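Local structure of chitin deacetylase 1 (Bombyx mori, 5ZNT) at residues P16-S21 against P183-F188. The protein removes acetyl groups from the N-acetylglucosamine residues of chitin, using a zinc ion, to yield chitosan and acetate. Sequence-based numbering, arbitrary orientation.
Sequences PDCFCS and PYTMYF
The Phe188 ring turns its edge to Cys18, whose SG lies in the ring plane 3.6 Å from CE1, while Cys20 SG stands obliquely 4.6 Å from the ring centroid. The other two rings also offer edges: that of Tyr187 meets Asp17 O in its plane, with CE2 3.5 Å from the oxygen, and that of Phe19 meets Pro183 O near CD2. The contacts of Cys18 and Cys20 with the rings are sulfur-aromatic, made by disulfide sulfurs (Cys18 to Cys13, Cys20 to Cys8), and they pack the cross-linked N-terminal loop against strand 184-185, which pairs antiparallel with strand 209-214 in the mixed sheet of this CE4-family chitin deacetylase, away from the zinc site. Cysteine suits the place of Cys18 because its polarisable sulfur can touch two rings at once, the edge of Phe188 and, obliquely, Tyr187, 3.6 Å from its CD2, while tied to its own loop. SG is carried there anti to the backbone N (chi1 -174°). Flat aromatic residues suit the places of Tyr187 and Phe188: their polarised C-H edges can approach a sulfur or a carbonyl oxygen closely. The Phe19 ring also rests on Pro28 and on Val310 of helix 303-311.

Thr185 directs its CB toward the loop, and its two branches divide the work. OG1 approaches Cys18 SG at 3.4 Å, and CG2 lies 3.6 Å from Phe19 N, a buried amide with no hydrogen-bond partner in the model. An alanine here would remove both branches and would probably open a gap beside Cys18, leaving its sulfur freer to shift against the rings. Independently of these side-chain contacts, Thr185 N donates to Phe19 O at 3.1 Å, nearly straight at 170°, and Tyr184 CA adds a C-H contact to the same oxygen.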
# COMPACT_ATOMS: atom_id res chain seq x y z
N PRO A 16 -9.80 12.65 14.91
CA PRO A 16 -9.30 11.75 13.87
C PRO A 16 -8.46 12.42 12.79
O PRO A 16 -8.03 11.75 11.85
CB PRO A 16 -10.59 11.23 13.26
CG PRO A 16 -11.46 12.46 13.28
CD PRO A 16 -11.15 13.15 14.59
N ASP A 17 -8.26 13.73 12.91
CA ASP A 17 -7.54 14.44 11.85
C ASP A 17 -6.04 14.21 11.93
O ASP A 17 -5.34 14.29 10.91
CB ASP A 17 -7.84 15.94 11.94
CG ASP A 17 -9.31 16.23 11.88
OD1 ASP A 17 -10.06 15.40 11.32
OD2 ASP A 17 -9.72 17.30 12.40
N CYS A 18 -5.53 13.91 13.12
CA CYS A 18 -4.10 14.00 13.35
C CYS A 18 -3.72 12.95 14.37
O CYS A 18 -4.40 12.77 15.39
CB CYS A 18 -3.71 15.41 13.82
SG CYS A 18 -1.93 15.75 13.98
N PHE A 19 -2.63 12.24 14.10
CA PHE A 19 -2.08 11.32 15.07
C PHE A 19 -0.57 11.38 15.03
O PHE A 19 0.04 11.27 13.97
CB PHE A 19 -2.56 9.87 14.84
CG PHE A 19 -1.98 8.92 15.82
CD1 PHE A 19 -2.31 9.01 17.17
CD2 PHE A 19 -1.04 7.98 15.43
CE1 PHE A 19 -1.75 8.15 18.09
CE2 PHE A 19 -0.48 7.12 16.35
CZ PHE A 19 -0.83 7.21 17.68
N CYS A 20 0.03 11.56 16.21
CA CYS A 20 1.48 11.54 16.36
C CYS A 20 1.81 11.13 17.78
O CYS A 20 0.99 11.26 18.70
CB CYS A 20 2.12 12.89 16.02
SG CYS A 20 1.75 14.26 17.18
N SER A 21 3.02 10.62 17.96
CA SER A 21 3.64 10.47 19.27
C SER A 21 5.10 10.87 19.13
O SER A 21 5.60 11.07 18.01
CB SER A 21 3.49 9.05 19.80
OG SER A 21 4.36 8.16 19.13
N PRO A 183 1.47 4.23 12.00
CA PRO A 183 1.31 5.33 11.04
C PRO A 183 1.28 6.67 11.77
O PRO A 183 0.96 6.74 12.96
CB PRO A 183 -0.03 5.04 10.35
CG PRO A 183 -0.20 3.55 10.48
CD PRO A 183 0.46 3.17 11.81
N TYR A 184 1.60 7.73 11.04
CA TYR A 184 1.59 9.07 11.61
C TYR A 184 1.16 10.04 10.52
O TYR A 184 1.26 9.75 9.33
CB TYR A 184 2.96 9.43 12.21
CG TYR A 184 4.12 9.28 11.25
CD1 TYR A 184 4.46 10.32 10.38
CD2 TYR A 184 4.88 8.12 11.21
CE1 TYR A 184 5.51 10.20 9.50
CE2 TYR A 184 5.93 7.97 10.32
CZ TYR A 184 6.24 9.02 9.47
OH TYR A 184 7.28 8.89 8.59
N THR A 185 0.63 11.19 10.93
CA THR A 185 0.35 12.24 9.96
C THR A 185 1.57 13.15 9.83
O THR A 185 2.45 13.19 10.69
CB THR A 185 -0.89 13.07 10.34
OG1 THR A 185 -0.64 13.81 11.54
CG2 THR A 185 -2.09 12.17 10.56
N MET A 186 1.64 13.86 8.71
CA MET A 186 2.80 14.67 8.42
C MET A 186 2.65 16.12 8.89
O MET A 186 3.44 16.97 8.49
CB MET A 186 3.12 14.64 6.92
CG MET A 186 3.49 13.26 6.34
SD MET A 186 5.05 12.59 6.97
CE MET A 186 6.00 14.06 7.16
N TYR A 187 1.65 16.42 9.73
CA TYR A 187 1.53 17.78 10.27
C TYR A 187 2.73 18.13 11.14
O TYR A 187 3.11 19.30 11.25
CB TYR A 187 0.27 17.92 11.11
CG TYR A 187 -1.05 17.91 10.38
CD1 TYR A 187 -1.46 18.99 9.60
CD2 TYR A 187 -1.93 16.83 10.54
CE1 TYR A 187 -2.69 18.99 8.96
CE2 TYR A 187 -3.17 16.82 9.90
CZ TYR A 187 -3.54 17.90 9.13
OH TYR A 187 -4.77 17.86 8.51
N PHE A 188 3.33 17.13 11.78
CA PHE A 188 4.44 17.28 12.70
C PHE A 188 5.63 16.52 12.16
O PHE A 188 5.49 15.65 11.29
CB PHE A 188 4.05 16.79 14.10
CG PHE A 188 2.97 17.62 14.74
CD1 PHE A 188 1.64 17.31 14.54
CD2 PHE A 188 3.29 18.74 15.48
CE1 PHE A 188 0.63 18.09 15.10
CE2 PHE A 188 2.29 19.53 16.04
CZ PHE A 188 0.96 19.20 15.85